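PDB 3PXV: nitroreductase from Desulfitobacterium hafniense, which binds flavin mononucleotide and probably acts as an FMN-dependent oxidoreductase of the nitroreductase family. Local coordinates for residues C16-P24 with R88-M96; G128-G138 with F162-A171. All coordinates share one frame; numbering follows the deposited sequence.

Interaction 1 of 2, residues C16-P24 with R88-M96; sequences CRDFKNEMP and RLFYGAPCM. With FMN (flavin mononucleotide), chain F.
Phe19 and Tyr91 join the two loops through a single backbone hydrogen bond, Phe19 N to Tyr91 O at 3.1 Å with an N-H...O angle of 166°, the acceptor belonging to a type I' turn from Phe90 to Ala93. Beyond this bond, Arg17 and Tyr91 run side by side toward the flavin. The aliphatic part of the arginine lies over one face of the tyrosine ring: CB of Arg17 stands 3.7 Å from the ring centroid of Tyr91, only 12° off the normal, a CH-pi contact. From CG to NE the Arg17 chain is extended, which carries the guanidinium past the phenol, the two planes 76° apart. Both polar ends converge on one carbonyl oxygen of FMN: Tyr91 OH donates to O2 at 2.5 Å, and Arg17 NE donates to O2 at 2.7 Å. Arg17 NH2 adds a bond to FMN N1, so the N1-C2=O2 edge is gripped by two residues, and the positive charge would probably stabilise negative charge on N1 and O2 in the reduced flavin. A phenylalanine in place of Tyr91 would probably leave FMN O2 without its phenolic donor, with Arg17 alone of this pair to grip it. Farther along, the Phe19 ring is covered on one face by Ala93 CB and on the opposite face by Cys16 SG. Pro94 packs its ring carbons against the backbone oxygens of Asn21 and Glu22, while SE of Met23, a selenomethionine, touches Cys95 CB at 3.8 Å. Asp18 OD1 has a long salt bridge to Arg88 NH2; the carboxylate's firmer partner is Thr173, bonded to OD2. Helix 56-72 meets Arg88, Leu89 and Phe90, whereas Cys16 and Phe19 rest on Ala130 of strand 130-133 and Cys95 packs on Leu168 of strand 161-169, the neighbour of strand 95-101.

Interaction 2 of 2, residues G128-G138 with F162-A171; sequences GIANIMCGYTG and FGCSVLLGHA. With FMN (flavin mononucleotide), chain F.
Ser165 OG donates a hydrogen bond to Cys134 O, modelled at 2.5 Å, a length doubtfully short at this resolution, and Thr137 OG1 lies 2.7 Å from Ser165 OG. With chi1 at 66°, the serine hydroxyl sits between its own backbone N and carbonyl carbon, within range of both partners. Cys134 N returns a bond to Ser165 O at 2.8 Å. Next along the strands, Leu167 N binds Ile132 O at 2.7 Å and 164°, and Ile132 N answers to Leu167 O. Gly169 N to Ala130 O continues the ladder, whose reverse bond from Ala130 N is weak and bent. These bonds define an antiparallel pair with axes 161° apart, in which strand 130-133 is an outermost strand, within this chain, of the antiparallel sheet of the FMN-dependent nitroreductase-like fold. The C-terminal end of strand 130-133 and the turn after it line the flavin pocket: Gly135 N and Tyr136 N make weak bonds to FMN O4, and CB of Met133, a selenomethionine, lies 3.4 Å from FMN C8. On one face of the sheet, Ile132 CG2 presses tightly on Leu167 CD1; on the other, Met133 SE meets Val166 CG2, and Asn131 CB meets Leu168 CD2. Asn131 ND2 bonds Thr125 and, in its amide plane, Ile129 O. Past the strand, Gly138 CA makes a CH-pi contact over one face of the Phe162 ring, 3.7 Å from its centroid.

Interactions 1 and 2 lie with their centres 8 Å apart and hold different parts of the same isoalloxazine. Residues of interaction 1 take the N1 and O2 edge, while those of interaction 2 reach O4 and the dimethylbenzene end; Ile132 CD1, 3.5 Å from FMN N1, brings the second contact up to the first. Two probable backbone hydrogen bonds tie 16-24 to the strand pair: Cys16 N to Asn131 O at 3.0 Å and Lys20 N to His170 O at 2.9 Å. Packing also joins 88-96 to it, with Phe90 CE1 3.3 Å from Thr137 OG1 and Pro94 CD 3.4 Å from Leu168 O. Strands 95-101 and 161-169 are neighbours in the sheet.

Interaction 1 of 2, residues C16-P24 with R88-M96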
loop_
_atom_site.group_PDB
_atom_site.type_symbol
_atom_site.label_atom_id
_atom_site.label_comp_id
_atom_site.label_asym_id
_atom_site.label_seq_id
_atom_site.Cartn_x
_atom_site.Cartn_y
_atom_site.Cartn_z
ATOM N N CYS B 16 0.939 14.399 9.001
ATOM C CA CYS B 16 1.183 15.305 10.125
ATOM C C CYS B 16 2.684 15.464 10.390
ATOM O O CYS B 16 3.418 14.456 10.460
ATOM C CB CYS B 16 0.488 14.778 11.386
ATOM S SG CYS B 16 0.779 15.721 12.870
ATOM N N ARG B 17 3.141 16.704 10.539
ATOM C CA ARG B 17 4.553 16.940 10.833
ATOM C C ARG B 17 4.799 17.800 12.099
ATOM O O ARG B 17 5.755 18.567 12.176
ATOM C CB ARG B 17 5.237 17.559 9.619
ATOM C CG ARG B 17 5.336 16.600 8.474
ATOM C CD ARG B 17 6.218 17.138 7.365
ATOM N NE ARG B 17 6.253 16.167 6.278
ATOM C CZ ARG B 17 5.457 16.197 5.215
ATOM N NH1 ARG B 17 4.575 17.187 5.046
ATOM N NH2 ARG B 17 5.565 15.241 4.294
ATOM N N ASP B 18 3.951 17.628 13.095
ATOM C CA ASP B 18 4.062 18.383 14.323
ATOM C C ASP B 18 3.100 17.724 15.303
ATOM O O ASP B 18 1.885 17.972 15.282
ATOM C CB ASP B 18 3.675 19.839 14.053
ATOM C CG ASP B 18 3.777 20.710 15.273
ATOM O OD1 ASP B 18 4.374 20.277 16.270
ATOM O OD2 ASP B 18 3.269 21.845 15.226
ATOM N N PHE B 19 3.651 16.851 16.132
ATOM C CA PHE B 19 2.878 16.089 17.108
ATOM C C PHE B 19 3.027 16.583 18.544
ATOM O O PHE B 19 4.077 17.067 18.931
ATOM C CB PHE B 19 3.344 14.628 17.095
ATOM C CG PHE B 19 3.082 13.891 15.796
ATOM C CD1 PHE B 19 4.011 13.890 14.781
ATOM C CD2 PHE B 19 1.938 13.122 15.639
ATOM C CE1 PHE B 19 3.786 13.172 13.610
ATOM C CE2 PHE B 19 1.706 12.417 14.467
ATOM C CZ PHE B 19 2.629 12.433 13.468
ATOM N N LYS B 20 1.961 16.431 19.324
ATOM C CA LYS B 20 1.966 16.696 20.754
ATOM C C LYS B 20 2.669 15.488 21.378
ATOM O O LYS B 20 2.824 14.449 20.714
ATOM C CB LYS B 20 0.525 16.841 21.291
ATOM C CG LYS B 20 -0.253 18.030 20.679
ATOM C CD LYS B 20 -1.787 17.985 20.905
ATOM C CE LYS B 20 -2.258 18.744 22.115
ATOM N NZ LYS B 20 -2.091 20.234 21.965
ATOM N N ASN B 21 3.117 15.604 22.624
ATOM C CA ASN B 21 3.816 14.486 23.267
ATOM C C ASN B 21 2.875 13.408 23.840
ATOM O O ASN B 21 3.326 12.330 24.233
ATOM C CB ASN B 21 4.858 14.974 24.312
ATOM C CG ASN B 21 4.233 15.690 25.506
ATOM O OD1 ASN B 21 3.041 15.990 25.518
ATOM N ND2 ASN B 21 5.049 15.968 26.520
ATOM N N GLU B 22 1.573 13.684 23.832
ATOM C CA GLU B 22 0.567 12.767 24.353
ATOM C C GLU B 22 0.510 11.436 23.595
ATOM O O GLU B 22 0.299 11.405 22.382
ATOM C CB GLU B 22 -0.811 13.422 24.313
ATOM C CG GLU B 22 -1.918 12.625 25.029
ATOM C CD GLU B 22 -3.288 13.283 24.900
ATOM O OE1 GLU B 22 -3.513 14.049 23.925
ATOM O OE2 GLU B 22 -4.136 13.021 25.778
HETATM N N MSE B 23 0.672 10.354 24.352
HETATM C CA MSE B 23 0.655 9.003 23.846
HETATM C C MSE B 23 -0.783 8.562 23.554
HETATM O O MSE B 23 -1.683 8.770 24.390
HETATM C CB MSE B 23 1.247 8.070 24.923
HETATM C CG MSE B 23 1.391 6.590 24.535
HETATM SE SE MSE B 23 2.761 6.319 23.163
HETATM C CE MSE B 23 4.392 6.665 24.161
ATOM N N PRO B 24 -1.018 7.975 22.366
ATOM C CA PRO B 24 -2.330 7.390 22.106
ATOM C C PRO B 24 -2.542 6.224 23.063
ATOM O O PRO B 24 -1.580 5.591 23.476
ATOM C CB PRO B 24 -2.229 6.881 20.669
ATOM C CG PRO B 24 -1.131 7.676 20.063
ATOM C CD PRO B 24 -0.170 7.984 21.168
ATOM N N ARG B 88 13.747 17.800 13.003
ATOM C CA ARG B 88 13.201 16.583 13.539
ATOM C C ARG B 88 12.865 15.699 12.383
ATOM O O ARG B 88 12.452 16.163 11.313
ATOM C CB ARG B 88 11.967 16.843 14.400
ATOM C CG ARG B 88 12.263 17.547 15.775
ATOM C CD ARG B 88 10.952 17.940 16.497
ATOM N NE ARG B 88 10.070 18.740 15.624
ATOM C CZ ARG B 88 8.797 19.059 15.887
ATOM N NH1 ARG B 88 8.202 18.658 17.014
ATOM N NH2 ARG B 88 8.105 19.783 15.003
ATOM N N LEU B 89 13.077 14.413 12.609
ATOM C CA LEU B 89 12.833 13.395 11.623
ATOM C C LEU B 89 11.465 12.770 12.001
ATOM O O LEU B 89 10.661 12.471 11.134
ATOM C CB LEU B 89 14.009 12.420 11.691
ATOM C CG LEU B 89 14.694 11.803 10.481
ATOM C CD1 LEU B 89 15.010 12.812 9.397
ATOM C CD2 LEU B 89 15.970 11.081 10.954
ATOM N N PHE B 90 11.178 12.656 13.305
ATOM C CA PHE B 90 9.916 12.111 13.769
ATOM C C PHE B 90 8.897 13.139 14.251
ATOM O O PHE B 90 7.851 12.773 14.784
ATOM C CB PHE B 90 10.146 11.037 14.829
ATOM C CG PHE B 90 11.038 9.915 14.372
ATOM C CD1 PHE B 90 11.078 9.517 13.032
ATOM C CD2 PHE B 90 11.781 9.202 15.293
ATOM C CE1 PHE B 90 11.900 8.466 12.622
ATOM C CE2 PHE B 90 12.586 8.149 14.902
ATOM C CZ PHE B 90 12.655 7.778 13.569
ATOM N N TYR B 91 9.188 14.413 14.025
ATOM C CA TYR B 91 8.307 15.524 14.356
ATOM C C TYR B 91 7.689 15.484 15.768
ATOM O O TYR B 91 6.560 15.924 15.989
ATOM C CB TYR B 91 7.222 15.626 13.284
ATOM C CG TYR B 91 7.776 15.622 11.864
ATOM C CD1 TYR B 91 8.435 16.742 11.333
ATOM C CD2 TYR B 91 7.631 14.498 11.046
ATOM C CE1 TYR B 91 8.932 16.725 10.029
ATOM C CE2 TYR B 91 8.146 14.474 9.744
ATOM C CZ TYR B 91 8.788 15.587 9.245
ATOM O OH TYR B 91 9.277 15.541 7.962
ATOM N N GLY B 92 8.455 14.986 16.726
ATOM C CA GLY B 92 8.011 14.915 18.126
ATOM C C GLY B 92 6.986 13.832 18.417
ATOM O O GLY B 92 6.322 13.881 19.455
ATOM N N ALA B 93 6.831 12.877 17.493
ATOM C CA ALA B 93 5.866 11.793 17.650
ATOM C C ALA B 93 6.298 10.938 18.806
ATOM O O ALA B 93 7.475 10.606 18.904
ATOM C CB ALA B 93 5.769 10.943 16.391
ATOM N N PRO B 94 5.348 10.560 19.672
ATOM C CA PRO B 94 5.660 9.757 20.837
ATOM C C PRO B 94 5.635 8.249 20.590
ATOM O O PRO B 94 5.943 7.487 21.496
ATOM C CB PRO B 94 4.569 10.176 21.819
ATOM C CG PRO B 94 3.380 10.405 20.919
ATOM C CD PRO B 94 3.942 10.992 19.671
ATOM N N CYS B 95 5.238 7.820 19.397
ATOM C CA CYS B 95 5.242 6.396 19.052
ATOM C C CYS B 95 5.138 6.202 17.559
ATOM O O CYS B 95 4.777 7.109 16.826
ATOM C CB CYS B 95 4.090 5.641 19.718
ATOM S SG CYS B 95 2.523 5.997 18.991
HETATM N N MSE B 96 5.449 4.999 17.114
HETATM C CA MSE B 96 5.401 4.688 15.699
HETATM C C MSE B 96 5.276 3.199 15.515
HETATM O O MSE B 96 5.583 2.421 16.397
HETATM C CB MSE B 96 6.682 5.176 14.971
HETATM C CG MSE B 96 7.981 4.487 15.391
HETATM SE SE MSE B 96 9.490 5.135 14.394
HETATM C CE MSE B 96 10.892 4.179 15.343
HETATM N N1 FMN F . 7.117 12.662 4.817
HETATM C C2 FMN F . 8.120 13.075 5.672
HETATM O O2 FMN F . 8.100 14.177 6.217
HETATM N N3 FMN F . 9.173 12.240 5.925
HETATM C C4 FMN F . 9.263 10.999 5.344
HETATM O O4 FMN F . 10.236 10.310 5.611
HETATM C C4A FMN F . 8.249 10.580 4.481
HETATM N N5 FMN F . 8.286 9.353 3.881
HETATM C C5A FMN F . 7.171 8.856 3.253
HETATM C C6 FMN F . 7.139 7.509 2.880
HETATM C C7 FMN F . 6.026 6.972 2.248
HETATM C C7M FMN F . 6.038 5.539 1.877
HETATM C C8 FMN F . 4.941 7.791 1.978
HETATM C C8M FMN F . 3.722 7.277 1.303
HETATM C C9 FMN F . 4.964 9.139 2.352
HETATM C C9A FMN F . 6.091 9.685 2.997
HETATM N N10 FMN F . 6.159 11.015 3.375
HETATM C C10 FMN F . 7.169 11.423 4.221
HETATM C "C1'" FMN F . 4.887 11.812 3.387
HETATM C "C2'" FMN F . 4.646 12.409 2.011
HETATM O "O2'" FMN F . 5.479 13.543 1.870
HETATM C "C3'" FMN F . 3.168 12.756 1.863
HETATM O "O3'" FMN F . 2.365 11.598 1.956
HETATM C "C4'" FMN F . 2.915 13.410 0.516
HETATM O "O4'" FMN F . 3.631 14.606 0.515
HETATM C "C5'" FMN F . 1.432 13.684 0.263
HETATM O "O5'" FMN F . 0.908 14.500 1.293
HETATM P P FMN F . -0.254 13.966 2.263
HETATM O O1P FMN F . -0.435 14.996 3.330
HETATM O O2P FMN F . 0.101 12.623 2.929
HETATM O O3P FMN F . -1.461 13.872 1.390
#

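Interaction 2 of 2, residues G128-G138 with F162-A171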
loop_
_atom_site.group_PDB
_atom_site.type_symbol
_atom_site.label_atom_id
_atom_site.label_comp_id
_atom_site.label_asym_id
_atom_site.label_seq_id
_atom_site.Cartn_x
_atom_site.Cartn_y
_atom_site.Cartn_z
ATOM N N GLY B 128 -9.091 9.253 14.878
ATOM C CA GLY B 128 -8.686 10.576 15.345
ATOM C C GLY B 128 -7.209 10.653 15.705
ATOM O O GLY B 128 -6.783 11.622 16.346
ATOM N N ILE B 129 -6.431 9.642 15.287
ATOM C CA ILE B 129 -4.985 9.616 15.536
ATOM C C ILE B 129 -4.214 10.133 14.306
ATOM O O ILE B 129 -4.256 9.530 13.228
ATOM C CB ILE B 129 -4.482 8.201 15.872
ATOM C CG1 ILE B 129 -5.184 7.649 17.120
ATOM C CG2 ILE B 129 -2.974 8.195 16.059
ATOM C CD1 ILE B 129 -5.128 8.581 18.334
ATOM N N ALA B 130 -3.492 11.232 14.492
ATOM C CA ALA B 130 -2.685 11.819 13.446
ATOM C C ALA B 130 -1.536 10.881 13.122
ATOM O O ALA B 130 -1.036 10.158 13.986
ATOM C CB ALA B 130 -2.155 13.190 13.888
ATOM N N ASN B 131 -1.098 10.909 11.870
ATOM C CA ASN B 131 -0.056 10.006 11.416
ATOM C C ASN B 131 0.722 10.527 10.208
ATOM O O ASN B 131 0.335 11.509 9.564
ATOM C CB ASN B 131 -0.695 8.674 11.031
ATOM C CG ASN B 131 -1.745 8.822 9.948
ATOM O OD1 ASN B 131 -1.418 8.769 8.759
ATOM N ND2 ASN B 131 -3.016 9.067 10.346
ATOM N N ILE B 132 1.829 9.850 9.912
ATOM C CA ILE B 132 2.617 10.129 8.737
ATOM C C ILE B 132 3.507 8.923 8.426
ATOM O O ILE B 132 4.107 8.353 9.350
ATOM C CB ILE B 132 3.517 11.381 8.899
ATOM C CG1 ILE B 132 4.144 11.738 7.559
ATOM C CG2 ILE B 132 4.662 11.151 9.942
ATOM C CD1 ILE B 132 5.028 12.986 7.594
HETATM N N MSE B 133 3.580 8.543 7.136
HETATM C CA MSE B 133 4.510 7.508 6.665
HETATM C C MSE B 133 5.913 8.108 6.743
HETATM O O MSE B 133 6.150 9.241 6.320
HETATM C CB MSE B 133 4.214 7.077 5.220
HETATM C CG MSE B 133 3.523 5.706 5.054
HETATM SE SE MSE B 133 1.712 5.679 5.588
HETATM C CE MSE B 133 0.929 5.800 3.874
ATOM N N CYS B 134 6.862 7.373 7.292
ATOM C CA CYS B 134 8.173 7.946 7.435
ATOM C C CYS B 134 9.188 6.945 7.013
ATOM O O CYS B 134 9.453 6.001 7.715
ATOM C CB CYS B 134 8.383 8.377 8.865
ATOM S SG CYS B 134 9.944 9.084 9.181
ATOM N N GLY B 135 9.753 7.158 5.840
ATOM C CA GLY B 135 10.794 6.291 5.316
ATOM C C GLY B 135 12.130 6.618 5.951
ATOM O O GLY B 135 13.073 5.806 5.867
ATOM N N TYR B 136 12.205 7.802 6.577
ATOM C CA TYR B 136 13.440 8.272 7.205
ATOM C C TYR B 136 13.840 7.472 8.444
ATOM O O TYR B 136 15.013 7.450 8.804
ATOM C CB TYR B 136 13.431 9.791 7.490
ATOM C CG TYR B 136 13.797 10.691 6.316
ATOM C CD1 TYR B 136 14.752 10.321 5.369
ATOM C CD2 TYR B 136 13.265 11.969 6.219
ATOM C CE1 TYR B 136 15.100 11.170 4.330
ATOM C CE2 TYR B 136 13.617 12.827 5.199
ATOM C CZ TYR B 136 14.539 12.435 4.260
ATOM O OH TYR B 136 14.866 13.312 3.253
ATOM N N THR B 137 12.888 6.794 9.078
ATOM C CA THR B 137 13.235 5.913 10.197
ATOM C C THR B 137 14.300 4.941 9.693
ATOM O O THR B 137 15.135 4.480 10.469
ATOM C CB THR B 137 12.032 5.060 10.675
ATOM O OG1 THR B 137 10.902 5.899 10.894
ATOM C CG2 THR B 137 12.377 4.280 11.947
ATOM N N GLY B 138 14.241 4.625 8.391
ATOM C CA GLY B 138 15.188 3.727 7.748
ATOM C C GLY B 138 16.652 4.132 7.820
ATOM O O GLY B 138 17.536 3.303 7.656
ATOM N N PHE B 162 14.391 -2.933 7.234
ATOM C CA PHE B 162 13.350 -1.915 7.340
ATOM C C PHE B 162 12.572 -1.751 6.042
ATOM O O PHE B 162 13.156 -1.723 4.955
ATOM C CB PHE B 162 13.969 -0.582 7.729
ATOM C CG PHE B 162 13.008 0.562 7.721
ATOM C CD1 PHE B 162 12.331 0.913 8.868
ATOM C CD2 PHE B 162 12.818 1.311 6.568
ATOM C CE1 PHE B 162 11.473 1.971 8.858
ATOM C CE2 PHE B 162 11.968 2.369 6.554
ATOM C CZ PHE B 162 11.293 2.707 7.700
ATOM N N GLY B 163 11.255 -1.622 6.173
ATOM C CA GLY B 163 10.359 -1.474 5.027
ATOM C C GLY B 163 9.790 -0.078 4.996
ATOM O O GLY B 163 9.980 0.653 4.026
ATOM N N CYS B 164 9.085 0.285 6.055
ATOM C CA CYS B 164 8.555 1.629 6.185
ATOM C C CYS B 164 8.077 1.791 7.614
ATOM O O CYS B 164 8.200 0.872 8.419
ATOM C CB CYS B 164 7.436 1.886 5.185
ATOM S SG CYS B 164 7.056 3.627 4.963
ATOM N N SER B 165 7.584 2.965 7.958
ATOM C CA SER B 165 7.089 3.178 9.312
ATOM C C SER B 165 5.986 4.162 9.254
ATOM O O SER B 165 5.899 4.893 8.308
ATOM C CB SER B 165 8.201 3.731 10.211
ATOM O OG SER B 165 8.595 5.037 9.808
ATOM N N VAL B 166 5.131 4.173 10.257
ATOM C CA VAL B 166 4.060 5.156 10.333
ATOM C C VAL B 166 4.123 5.765 11.700
ATOM O O VAL B 166 3.986 5.052 12.670
ATOM C CB VAL B 166 2.666 4.557 10.167
ATOM C CG1 VAL B 166 1.645 5.699 10.177
ATOM C CG2 VAL B 166 2.577 3.734 8.869
ATOM N N LEU B 167 4.308 7.082 11.780
ATOM C CA LEU B 167 4.383 7.764 13.070
ATOM C C LEU B 167 2.954 8.053 13.519
ATOM O O LEU B 167 2.091 8.317 12.668
ATOM C CB LEU B 167 5.194 9.052 12.983
ATOM C CG LEU B 167 6.544 8.971 12.265
ATOM C CD1 LEU B 167 7.119 10.370 12.118
ATOM C CD2 LEU B 167 7.515 8.026 13.017
ATOM N N LEU B 168 2.716 8.015 14.835
ATOM C CA LEU B 168 1.390 8.192 15.372
ATOM C C LEU B 168 1.358 9.111 16.584
ATOM O O LEU B 168 2.261 9.095 17.412
ATOM C CB LEU B 168 0.817 6.839 15.783
ATOM C CG LEU B 168 0.755 5.687 14.761
ATOM C CD1 LEU B 168 0.291 4.429 15.437
ATOM C CD2 LEU B 168 -0.116 6.007 13.543
ATOM N N GLY B 169 0.293 9.900 16.690
ATOM C CA GLY B 169 0.087 10.771 17.841
ATOM C C GLY B 169 -1.089 11.691 17.623
ATOM O O GLY B 169 -1.964 11.393 16.827
ATOM N N HIS B 170 -1.126 12.784 18.370
ATOM C CA HIS B 170 -2.142 13.816 18.208
ATOM C C HIS B 170 -1.486 15.022 17.554
ATOM O O HIS B 170 -0.369 15.394 17.927
ATOM C CB HIS B 170 -2.759 14.196 19.549
ATOM C CG HIS B 170 -3.622 13.123 20.119
ATOM N ND1 HIS B 170 -4.910 12.898 19.673
ATOM C CD2 HIS B 170 -3.382 12.195 21.074
ATOM C CE1 HIS B 170 -5.425 11.878 20.338
ATOM N NE2 HIS B 170 -4.517 11.430 21.192
ATOM N N ALA B 171 -2.160 15.609 16.565
ATOM C CA ALA B 171 -1.614 16.781 15.853
ATOM C C ALA B 171 -1.544 18.015 16.740
ATOM O O ALA B 171 -2.509 18.359 17.419
ATOM C CB ALA B 171 -2.448 17.114 14.585
HETATM N N1 FMN F . 7.117 12.662 4.817
HETATM C C2 FMN F . 8.120 13.075 5.672
HETATM O O2 FMN F . 8.100 14.177 6.217
HETATM N N3 FMN F . 9.173 12.240 5.925
HETATM C C4 FMN F . 9.263 10.999 5.344
HETATM O O4 FMN F . 10.236 10.310 5.611
HETATM C C4A FMN F . 8.249 10.580 4.481
HETATM N N5 FMN F . 8.286 9.353 3.881
HETATM C C5A FMN F . 7.171 8.856 3.253
HETATM C C6 FMN F . 7.139 7.509 2.880
HETATM C C7 FMN F . 6.026 6.972 2.248
HETATM C C7M FMN F . 6.038 5.539 1.877
HETATM C C8 FMN F . 4.941 7.791 1.978
HETATM C C8M FMN F . 3.722 7.277 1.303
HETATM C C9 FMN F . 4.964 9.139 2.352
HETATM C C9A FMN F . 6.091 9.685 2.997
HETATM N N10 FMN F . 6.159 11.015 3.375
HETATM C C10 FMN F . 7.169 11.423 4.221
HETATM C "C1'" FMN F . 4.887 11.812 3.387
HETATM C "C2'" FMN F . 4.646 12.409 2.011
HETATM O "O2'" FMN F . 5.479 13.543 1.870
HETATM C "C3'" FMN F . 3.168 12.756 1.863
HETATM O "O3'" FMN F . 2.365 11.598 1.956
HETATM C "C4'" FMN F . 2.915 13.410 0.516
HETATM O "O4'" FMN F . 3.631 14.606 0.515
HETATM C "C5'" FMN F . 1.432 13.684 0.263
HETATM O "O5'" FMN F . 0.908 14.500 1.293
HETATM P P FMN F . -0.254 13.966 2.263
HETATM O O1P FMN F . -0.435 14.996 3.330
HETATM O O2P FMN F . 0.101 12.623 2.929
HETATM O O3P FMN F . -1.461 13.872 1.390
#